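Local coordinates for aminotransferase (Bacillus subtilis, PDB 6L1O), which is a pyridoxal-phosphate-dependent aminotransferase of the bac operon, whose enzymes make the dipeptide antibiotic bacilysin, at residues 350-355 with 366-371; 302-307 with 375-380; 342-347 with 382-387. All coordinates share one frame; numbering follows the deposited sequence.

Interaction 1. Residues 350-355 with 366-371; sequences VVVTPG and VRISMV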
loop_
_atom_site.group_PDB
_atom_site.type_symbol
_atom_site.label_atom_id
_atom_site.label_comp_id
_atom_site.label_asym_id
_atom_site.label_seq_id
_atom_site.Cartn_x
_atom_site.Cartn_y
_atom_site.Cartn_z
ATOM N N VAL B 350 -12.708 3.525 31.313
ATOM C CA VAL B 350 -11.466 2.863 30.809
ATOM C C VAL B 350 -11.797 1.933 29.641
ATOM O O VAL B 350 -12.926 1.421 29.553
ATOM C CB VAL B 350 -10.767 2.087 31.914
ATOM C CG1 VAL B 350 -10.424 3.044 33.069
ATOM C CG2 VAL B 350 -11.578 0.906 32.426
ATOM N N VAL B 351 -10.816 1.726 28.762
ATOM C CA VAL B 351 -10.953 0.826 27.621
ATOM C C VAL B 351 -10.055 -0.357 27.743
ATOM O O VAL B 351 -8.824 -0.213 27.888
ATOM C CB VAL B 351 -10.660 1.548 26.297
ATOM C CG1 VAL B 351 -10.755 0.559 25.096
ATOM C CG2 VAL B 351 -11.604 2.695 26.125
ATOM N N VAL B 352 -10.663 -1.532 27.752
ATOM C CA VAL B 352 -9.966 -2.817 27.480
ATOM C C VAL B 352 -10.562 -3.453 26.196
ATOM O O VAL B 352 -11.673 -3.099 25.806
ATOM C CB VAL B 352 -10.031 -3.799 28.642
ATOM C CG1 VAL B 352 -9.392 -3.182 29.878
ATOM C CG2 VAL B 352 -11.470 -4.200 28.936
ATOM N N THR B 353 -9.847 -4.367 25.562
ATOM C CA THR B 353 -10.367 -4.984 24.356
ATOM C C THR B 353 -11.140 -6.240 24.743
ATOM O O THR B 353 -10.569 -7.128 25.352
ATOM C CB THR B 353 -9.265 -5.386 23.382
ATOM O OG1 THR B 353 -8.276 -4.374 23.307
ATOM C CG2 THR B 353 -9.863 -5.635 21.967
ATOM N N PRO B 354 -12.408 -6.340 24.339
ATOM C CA PRO B 354 -13.131 -7.563 24.693
ATOM C C PRO B 354 -12.593 -8.723 23.913
ATOM O O PRO B 354 -12.302 -8.594 22.725
ATOM C CB PRO B 354 -14.608 -7.225 24.335
ATOM C CG PRO B 354 -14.524 -6.126 23.346
ATOM C CD PRO B 354 -13.240 -5.393 23.563
ATOM N N GLY B 355 -12.386 -9.846 24.600
ATOM C CA GLY B 355 -11.722 -10.977 24.028
ATOM C C GLY B 355 -12.439 -11.553 22.824
ATOM O O GLY B 355 -11.841 -12.144 21.965
ATOM N N VAL B 366 -10.506 -10.415 28.547
ATOM C CA VAL B 366 -10.283 -9.138 27.924
ATOM C C VAL B 366 -8.766 -9.037 27.665
ATOM O O VAL B 366 -7.953 -9.624 28.416
ATOM C CB VAL B 366 -10.817 -7.943 28.719
ATOM C CG1 VAL B 366 -12.329 -7.929 28.750
ATOM C CG2 VAL B 366 -10.253 -7.893 30.147
ATOM N N ARG B 367 -8.390 -8.292 26.631
ATOM C CA ARG B 367 -6.975 -7.990 26.348
ATOM C C ARG B 367 -6.634 -6.589 26.854
ATOM O O ARG B 367 -7.363 -5.628 26.592
ATOM C CB ARG B 367 -6.681 -8.060 24.855
ATOM C CG ARG B 367 -5.188 -8.096 24.554
ATOM C CD ARG B 367 -4.902 -7.813 23.087
ATOM N NE ARG B 367 -5.279 -6.486 22.739
ATOM C CZ ARG B 367 -5.130 -5.910 21.556
ATOM N NH1 ARG B 367 -4.622 -6.583 20.533
ATOM N NH2 ARG B 367 -5.497 -4.636 21.410
ATOM N N ILE B 368 -5.524 -6.476 27.557
ATOM C CA ILE B 368 -5.170 -5.229 28.229
ATOM C C ILE B 368 -3.739 -4.902 27.833
ATOM O O ILE B 368 -2.870 -5.738 27.951
ATOM C CB ILE B 368 -5.267 -5.348 29.777
ATOM C CG1 ILE B 368 -6.636 -5.875 30.235
ATOM C CG2 ILE B 368 -4.994 -4.009 30.468
ATOM C CD1 ILE B 368 -6.768 -5.961 31.760
ATOM N N SER B 369 -3.520 -3.734 27.262
ATOM C CA SER B 369 -2.192 -3.516 26.663
ATOM C C SER B 369 -1.366 -2.640 27.551
ATOM O O SER B 369 -1.883 -1.692 28.154
ATOM C CB SER B 369 -2.290 -2.905 25.278
ATOM O OG SER B 369 -3.174 -1.846 25.329
ATOM N N MET B 370 -0.093 -2.906 27.557
ATOM C CA MET B 370 0.819 -2.226 28.475
ATOM C C MET B 370 1.607 -1.131 27.715
ATOM O O MET B 370 2.745 -0.838 28.055
ATOM C CB MET B 370 1.752 -3.194 29.096
ATOM C CG MET B 370 1.107 -4.278 29.931
ATOM S SD MET B 370 0.394 -3.674 31.442
ATOM C CE MET B 370 -1.320 -3.598 31.007
ATOM N N VAL B 371 0.974 -0.533 26.726
ATOM C CA VAL B 371 1.561 0.610 25.984
ATOM C C VAL B 371 1.037 1.932 26.538
ATOM O O VAL B 371 0.627 2.808 25.804
ATOM C CB VAL B 371 1.303 0.504 24.440
ATOM C CG1 VAL B 371 2.115 -0.615 23.837
ATOM C CG2 VAL B 371 -0.186 0.393 24.088
#

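Interaction 2. Residues 302-307 with 375-380; sequences IDFFTA and EDLREF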
loop_
_atom_site.group_PDB
_atom_site.type_symbol
_atom_site.label_atom_id
_atom_site.label_comp_id
_atom_site.label_asym_id
_atom_site.label_seq_id
_atom_site.Cartn_x
_atom_site.Cartn_y
_atom_site.Cartn_z
ATOM N N ILE B 302 4.252 -4.686 33.041
ATOM C CA ILE B 302 3.537 -5.922 33.285
ATOM C C ILE B 302 3.604 -6.329 34.756
ATOM O O ILE B 302 2.565 -6.613 35.380
ATOM C CB ILE B 302 4.080 -7.058 32.413
ATOM C CG1 ILE B 302 3.611 -6.851 30.969
ATOM C CG2 ILE B 302 3.628 -8.420 32.945
ATOM C CD1 ILE B 302 4.401 -7.709 29.985
ATOM N N ASP B 303 4.799 -6.310 35.311
ATOM C CA ASP B 303 4.984 -6.636 36.721
ATOM C C ASP B 303 4.275 -5.652 37.654
ATOM O O ASP B 303 3.548 -6.080 38.575
ATOM C CB ASP B 303 6.456 -6.726 37.050
ATOM C CG ASP B 303 7.124 -7.938 36.422
ATOM O OD1 ASP B 303 6.462 -8.729 35.707
ATOM O OD2 ASP B 303 8.337 -8.106 36.628
ATOM N N PHE B 304 4.483 -4.365 37.425
ATOM C CA PHE B 304 3.771 -3.300 38.153
ATOM C C PHE B 304 2.241 -3.436 38.121
ATOM O O PHE B 304 1.570 -3.372 39.181
ATOM C CB PHE B 304 4.150 -1.954 37.592
ATOM C CG PHE B 304 3.384 -0.795 38.181
ATOM C CD1 PHE B 304 3.688 -0.318 39.466
ATOM C CD2 PHE B 304 2.361 -0.189 37.471
ATOM C CE1 PHE B 304 2.996 0.772 39.994
ATOM C CE2 PHE B 304 1.648 0.871 37.994
ATOM C CZ PHE B 304 1.985 1.355 39.267
ATOM N N PHE B 305 1.702 -3.558 36.905
ATOM C CA PHE B 305 0.294 -3.625 36.667
ATOM C C PHE B 305 -0.366 -4.873 37.246
ATOM O O PHE B 305 -1.435 -4.799 37.862
ATOM C CB PHE B 305 0.015 -3.617 35.142
ATOM C CG PHE B 305 -1.448 -3.626 34.782
ATOM C CD1 PHE B 305 -2.227 -2.453 34.892
ATOM C CD2 PHE B 305 -2.047 -4.783 34.344
ATOM C CE1 PHE B 305 -3.575 -2.463 34.564
ATOM C CE2 PHE B 305 -3.395 -4.809 34.032
ATOM C CZ PHE B 305 -4.153 -3.664 34.119
ATOM N N THR B 306 0.187 -6.023 36.992
ATOM C CA THR B 306 -0.449 -7.267 37.477
ATOM C C THR B 306 -0.384 -7.334 39.044
ATOM O O THR B 306 -1.313 -7.815 39.732
ATOM C CB THR B 306 0.145 -8.524 36.852
ATOM O OG1 THR B 306 1.555 -8.551 37.023
ATOM C CG2 THR B 306 -0.186 -8.599 35.324
ATOM N N ALA B 307 0.697 -6.826 39.605
ATOM C CA ALA B 307 0.810 -6.794 41.084
ATOM C C ALA B 307 -0.213 -5.854 41.672
ATOM O O ALA B 307 -0.801 -6.132 42.717
ATOM C CB ALA B 307 2.233 -6.421 41.494
ATOM N N GLU B 375 1.582 5.922 35.430
ATOM C CA GLU B 375 0.473 6.584 36.122
ATOM C C GLU B 375 -0.894 6.384 35.428
ATOM O O GLU B 375 -1.955 6.428 36.084
ATOM C CB GLU B 375 0.776 8.046 36.351
ATOM C CG GLU B 375 1.907 8.272 37.377
ATOM C CD GLU B 375 1.611 7.699 38.775
ATOM O OE1 GLU B 375 0.435 7.818 39.241
ATOM O OE2 GLU B 375 2.543 7.068 39.396
ATOM N N ASP B 376 -0.887 6.153 34.129
ATOM C CA ASP B 376 -2.111 5.739 33.435
ATOM C C ASP B 376 -2.501 4.313 33.848
ATOM O O ASP B 376 -3.656 4.040 34.092
ATOM C CB ASP B 376 -1.934 5.796 31.915
ATOM C CG ASP B 376 -2.014 7.215 31.345
ATOM O OD1 ASP B 376 -2.252 8.187 32.105
ATOM O OD2 ASP B 376 -1.798 7.359 30.114
ATOM N N LEU B 377 -1.499 3.442 33.992
ATOM C CA LEU B 377 -1.747 2.107 34.504
ATOM C C LEU B 377 -2.315 2.181 35.928
ATOM O O LEU B 377 -3.241 1.429 36.294
ATOM C CB LEU B 377 -0.494 1.249 34.449
ATOM C CG LEU B 377 0.165 1.058 33.053
ATOM C CD1 LEU B 377 1.400 0.173 33.120
ATOM C CD2 LEU B 377 -0.838 0.451 32.066
ATOM N N ARG B 378 -1.789 3.102 36.734
ATOM C CA ARG B 378 -2.259 3.231 38.091
ATOM C C ARG B 378 -3.664 3.755 38.155
ATOM O O ARG B 378 -4.488 3.255 38.960
ATOM C CB ARG B 378 -1.345 4.096 38.941
ATOM C CG ARG B 378 -1.727 4.046 40.441
ATOM C CD ARG B 378 -0.949 5.051 41.267
ATOM N NE ARG B 378 0.496 4.945 41.026
ATOM C CZ ARG B 378 1.330 4.113 41.641
ATOM N NH1 ARG B 378 0.876 3.254 42.540
ATOM N NH2 ARG B 378 2.631 4.144 41.340
ATOM N N GLU B 379 -3.943 4.770 37.379
ATOM C CA GLU B 379 -5.260 5.413 37.361
ATOM C C GLU B 379 -6.373 4.437 36.844
ATOM O O GLU B 379 -7.470 4.408 37.377
ATOM C CB GLU B 379 -5.191 6.677 36.500
ATOM C CG GLU B 379 -6.471 7.493 36.369
ATOM C CD GLU B 379 -7.010 8.060 37.663
ATOM O OE1 GLU B 379 -6.261 8.151 38.675
ATOM O OE2 GLU B 379 -8.227 8.413 37.652
ATOM N N PHE B 380 -6.021 3.573 35.893
ATOM C CA PHE B 380 -6.903 2.472 35.456
ATOM C C PHE B 380 -7.347 1.629 36.675
ATOM O O PHE B 380 -8.558 1.450 36.932
ATOM C CB PHE B 380 -6.137 1.597 34.422
ATOM C CG PHE B 380 -6.899 0.408 33.943
ATOM C CD1 PHE B 380 -7.738 0.507 32.823
ATOM C CD2 PHE B 380 -6.768 -0.821 34.576
ATOM C CE1 PHE B 380 -8.433 -0.600 32.360
ATOM C CE2 PHE B 380 -7.455 -1.940 34.111
ATOM C CZ PHE B 380 -8.277 -1.830 33.008
#

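Interaction 3. Residues 342-347 with 382-387; sequences DYLLEH and TRIQKL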
loop_
_atom_site.group_PDB
_atom_site.type_symbol
_atom_site.label_atom_id
_atom_site.label_comp_id
_atom_site.label_asym_id
_atom_site.label_seq_id
_atom_site.Cartn_x
_atom_site.Cartn_y
_atom_site.Cartn_z
ATOM N N ASP B 342 -17.869 -3.182 28.161
ATOM C CA ASP B 342 -18.860 -2.080 28.157
ATOM C C ASP B 342 -19.122 -1.500 29.572
ATOM O O ASP B 342 -19.232 -0.275 29.742
ATOM C CB ASP B 342 -20.175 -2.532 27.525
ATOM C CG ASP B 342 -20.149 -2.502 25.985
ATOM O OD1 ASP B 342 -19.303 -1.815 25.384
ATOM O OD2 ASP B 342 -21.006 -3.172 25.349
ATOM N N TYR B 343 -19.198 -2.378 30.570
ATOM C CA TYR B 343 -19.389 -1.975 31.962
ATOM C C TYR B 343 -18.197 -1.144 32.488
ATOM O O TYR B 343 -18.400 -0.137 33.212
ATOM C CB TYR B 343 -19.616 -3.187 32.839
ATOM C CG TYR B 343 -20.008 -2.834 34.269
ATOM C CD1 TYR B 343 -21.370 -2.769 34.655
ATOM C CD2 TYR B 343 -19.027 -2.597 35.249
ATOM C CE1 TYR B 343 -21.729 -2.450 35.966
ATOM C CE2 TYR B 343 -19.391 -2.260 36.552
ATOM C CZ TYR B 343 -20.733 -2.188 36.907
ATOM O OH TYR B 343 -21.047 -1.861 38.215
ATOM N N LEU B 344 -16.980 -1.515 32.080
ATOM C CA LEU B 344 -15.782 -0.791 32.521
ATOM C C LEU B 344 -15.676 0.533 31.832
ATOM O O LEU B 344 -15.208 1.496 32.442
ATOM C CB LEU B 344 -14.498 -1.585 32.268
ATOM C CG LEU B 344 -14.211 -2.820 33.057
ATOM C CD1 LEU B 344 -12.836 -3.344 32.672
ATOM C CD2 LEU B 344 -14.352 -2.656 34.552
ATOM N N LEU B 345 -16.092 0.597 30.542
ATOM C CA LEU B 345 -16.118 1.824 29.824
ATOM C C LEU B 345 -17.166 2.807 30.407
ATOM O O LEU B 345 -16.872 3.957 30.642
ATOM C CB LEU B 345 -16.390 1.588 28.339
ATOM C CG LEU B 345 -16.505 2.829 27.444
ATOM C CD1 LEU B 345 -15.308 3.772 27.610
ATOM C CD2 LEU B 345 -16.708 2.425 25.998
ATOM N N GLU B 346 -18.373 2.313 30.678
ATOM C CA GLU B 346 -19.437 3.173 31.155
ATOM C C GLU B 346 -19.194 3.673 32.586
ATOM O O GLU B 346 -19.415 4.854 32.908
ATOM C CB GLU B 346 -20.744 2.412 31.042
ATOM C CG GLU B 346 -21.993 3.233 31.275
ATOM C CD GLU B 346 -23.253 2.494 30.839
ATOM O OE1 GLU B 346 -23.415 2.230 29.615
ATOM O OE2 GLU B 346 -24.083 2.172 31.717
ATOM N N HIS B 347 -18.744 2.796 33.451
ATOM C CA HIS B 347 -18.668 3.103 34.899
ATOM C C HIS B 347 -17.290 3.530 35.394
ATOM O O HIS B 347 -17.182 4.039 36.497
ATOM C CB HIS B 347 -19.157 1.889 35.689
ATOM C CG HIS B 347 -20.630 1.653 35.520
ATOM N ND1 HIS B 347 -21.154 0.937 34.458
ATOM C CD2 HIS B 347 -21.694 2.117 36.222
ATOM C CE1 HIS B 347 -22.475 0.931 34.541
ATOM N NE2 HIS B 347 -22.825 1.636 35.606
ATOM N N THR B 382 -7.091 2.478 39.938
ATOM C CA THR B 382 -7.811 3.372 40.863
ATOM C C THR B 382 -9.286 3.538 40.520
ATOM O O THR B 382 -10.160 3.512 41.410
ATOM C CB THR B 382 -7.164 4.755 40.927
ATOM O OG1 THR B 382 -5.874 4.612 41.500
ATOM C CG2 THR B 382 -7.996 5.756 41.795
ATOM N N ARG B 383 -9.576 3.676 39.247
ATOM C CA ARG B 383 -10.947 3.870 38.792
ATOM C C ARG B 383 -11.789 2.609 38.929
ATOM O O ARG B 383 -12.952 2.678 39.332
ATOM C CB ARG B 383 -10.985 4.377 37.365
ATOM C CG ARG B 383 -10.381 5.753 37.180
ATOM C CD ARG B 383 -10.466 6.125 35.749
ATOM N NE ARG B 383 -9.894 7.419 35.462
ATOM C CZ ARG B 383 -10.037 8.049 34.320
ATOM N NH1 ARG B 383 -10.738 7.474 33.321
ATOM N NH2 ARG B 383 -9.446 9.214 34.151
ATOM N N ILE B 384 -11.191 1.466 38.625
ATOM C CA ILE B 384 -11.896 0.215 38.672
ATOM C C ILE B 384 -12.182 -0.198 40.113
ATOM O O ILE B 384 -13.195 -0.853 40.396
ATOM C CB ILE B 384 -11.121 -0.881 37.915
ATOM C CG1 ILE B 384 -11.130 -0.567 36.415
ATOM C CG2 ILE B 384 -11.701 -2.272 38.169
ATOM C CD1 ILE B 384 -10.480 -1.687 35.554
ATOM N N GLN B 385 -11.273 0.151 41.019
ATOM C CA GLN B 385 -11.466 -0.129 42.422
ATOM C C GLN B 385 -12.810 0.384 42.961
ATOM O O GLN B 385 -13.447 -0.295 43.741
ATOM C CB GLN B 385 -10.352 0.467 43.246
ATOM C CG GLN B 385 -10.220 -0.205 44.591
ATOM C CD GLN B 385 -9.062 0.395 45.361
ATOM O OE1 GLN B 385 -8.947 1.620 45.443
ATOM N NE2 GLN B 385 -8.182 -0.453 45.888
ATOM N N LYS B 386 -13.229 1.560 42.507
ATOM C CA LYS B 386 -14.481 2.151 42.942
ATOM C C LYS B 386 -15.689 1.287 42.568
ATOM O O LYS B 386 -16.719 1.374 43.220
ATOM C CB LYS B 386 -14.624 3.568 42.383
ATOM C CG LYS B 386 -13.586 4.534 42.941
ATOM C CD LYS B 386 -13.690 5.925 42.348
ATOM C CE LYS B 386 -13.263 5.916 40.886
ATOM N NZ LYS B 386 -13.130 7.269 40.295
ATOM N N LEU B 387 -15.563 0.457 41.528
ATOM C CA LEU B 387 -16.681 -0.366 41.035
ATOM C C LEU B 387 -17.028 -1.514 41.952
ATOM O O LEU B 387 -18.137 -2.037 41.901
ATOM C CB LEU B 387 -16.369 -0.910 39.637
ATOM C CG LEU B 387 -16.059 0.113 38.549
ATOM C CD1 LEU B 387 -16.016 -0.568 37.191
ATOM C CD2 LEU B 387 -17.114 1.183 38.549
#

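Interaction 1. Residues 350-355 with 366-371
Thr353 and Arg367 form an antiparallel hydrogen-bonded pair in the hairpin of strands 353-354 and 365-369. Thr353 N gives a bond of 3.0 Å to Arg367 O, and Arg367 N closes the pair with one of 2.8 Å to Thr353 O. Thr353 O is also approached by Val366 CA, in a CA-H...O contact of 3.3 Å. Pro354 and Val366 follow as a non-hydrogen-bonded pair.

The polar side chains of Thr353 and Arg367 run side by side on one face of the sheet. Arg367 has CG anti to its backbone nitrogen, and a turn at chi3 (65°) brings the guanidinium alongside Thr353, its NH2 toward OG1. The resulting bond from NH2 to Thr353 OG1 is weak, at 3.4 Å. The stronger tie goes elsewhere: NH1 bonds to Asn178 OD1, an atom of a residue in the cofactor pocket.

Apolar packing occupies the other face. Val352 CG2 sits against Val366 CB at 3.8 Å, the two side chains crossing at a slant, while Val352 CG1 lies alongside Ile368 CG1 at 3.9 Å, both side chains pointing the same way.

The hairpin therefore has a greasy face and a polar one. The polar face carries a buried arginine whose side chain comes within about 5 Å of the bound pyridoxal phosphate at the nearest atoms. This placement is consistent with the small-domain arginine that receives the substrate carboxylate in class I aminotransferases; Asn178 would then position its guanidinium, with Thr353 adding at most a weak bond.

Interaction 2. Residues 302-307 with 375-380
The helical segments 302-307 and 375-380 run nearly parallel, their axes 10.1 Å apart at closest and 14° from alignment, and Phe305 and Leu377 have the nearest CA atoms. Two phenylalanines of the first segment do most of the touching. Phe304 presents its far edge to one face of the Arg378 guanidinium: CZ is 3.5 Å from NH2, and the ring and guanidinium planes stand 76° apart, so this is an edge on a flat group and not a stack. A bend in the arginine chain at chi3 (-51°) turns the guanidinium to where it can be met this way. Glu375 lies at the edge of the same group, in its plane; both its carboxylate oxygens, OE1 and OE2, are 3.4 Å from Arg378 NE, a long salt bridge with weak hydrogen bonds.

Leu377 touches both rings with its CB, which is 4.2 Å from Phe304 CE2 and 4.1 Å from Phe305 CD1. Deeper in, Phe305 CE1 comes to 3.6 Å from Phe380 CD2, with the two rings slanted to one another.

The contact joins helix 289-313 to helix 374-385. On its inner side Phe305 reaches on to Ile368 of strand 365-369 and to Met370 just beyond it.

Interaction 3. Residues 342-347 with 382-387
In the small domain of this fold type I enzyme, helix 337-348 packs against the C-terminal part of the chain, where Leu387 lays its two methyl groups against Tyr343, Leu344 and His347. CD1 of Leu387 is 3.8 Å from Tyr343 CE2 and equally 3.8 Å from Leu344 CD2, so one methyl fills the angle between an aromatic ring and a leucine fork. The tyrosine and Leu387 side chains slide past each other in opposite directions. The other methyl, CD2, rests 3.6 Å from His347 CB, beside the carbonyl oxygen of the same histidine. Having CG anti to its carbonyl carbon (chi1 -57°), Leu387 reaches all three residues at once. Leu344 carries the packing on to Ile384, whose CD1 is 4.1 Å from both Leu344 CD1 and CD2.

The histidine is held from within its own helix. ND1 donates to Tyr343 O at 3.2 Å, on a lone pair and in the plane of the imidazole, and His347 N uses the same oxygen. This hold also sets ND1 3.6 Å above the centre of the tyrosine ring, while the tyrosine meets Phe334 edge-to-face.

Between the segments the joint is apolar, and it runs from buried Leu344 and Ile384 out to exposed His347. This seam packs helix 337-348 on the end of helix 374-385 and the residues after it, within a fold type I small domain.

In the fold
Along the chain the segments come in the order 302-307, 342-347, 350-355, 366-371, 375-380, 382-387. Interaction 1 is thus nested inside both others, while the segments of interactions 2 and 3 alternate along the chain, and both use helix 374-385. Their centres lie 12 to 15 Å apart. Val350 and Val352 link all three: each packs on Phe380 from interaction 2, and each also on Leu344 from interaction 3. Met370, just past strand 365-369, adds a further link to Phe305 and Ile302. Helix 374-385 therefore packs on both 289-313 and 337-348, and the three cover the apolar face of the hairpin of interaction 1, whose polar face turns toward the cofactor.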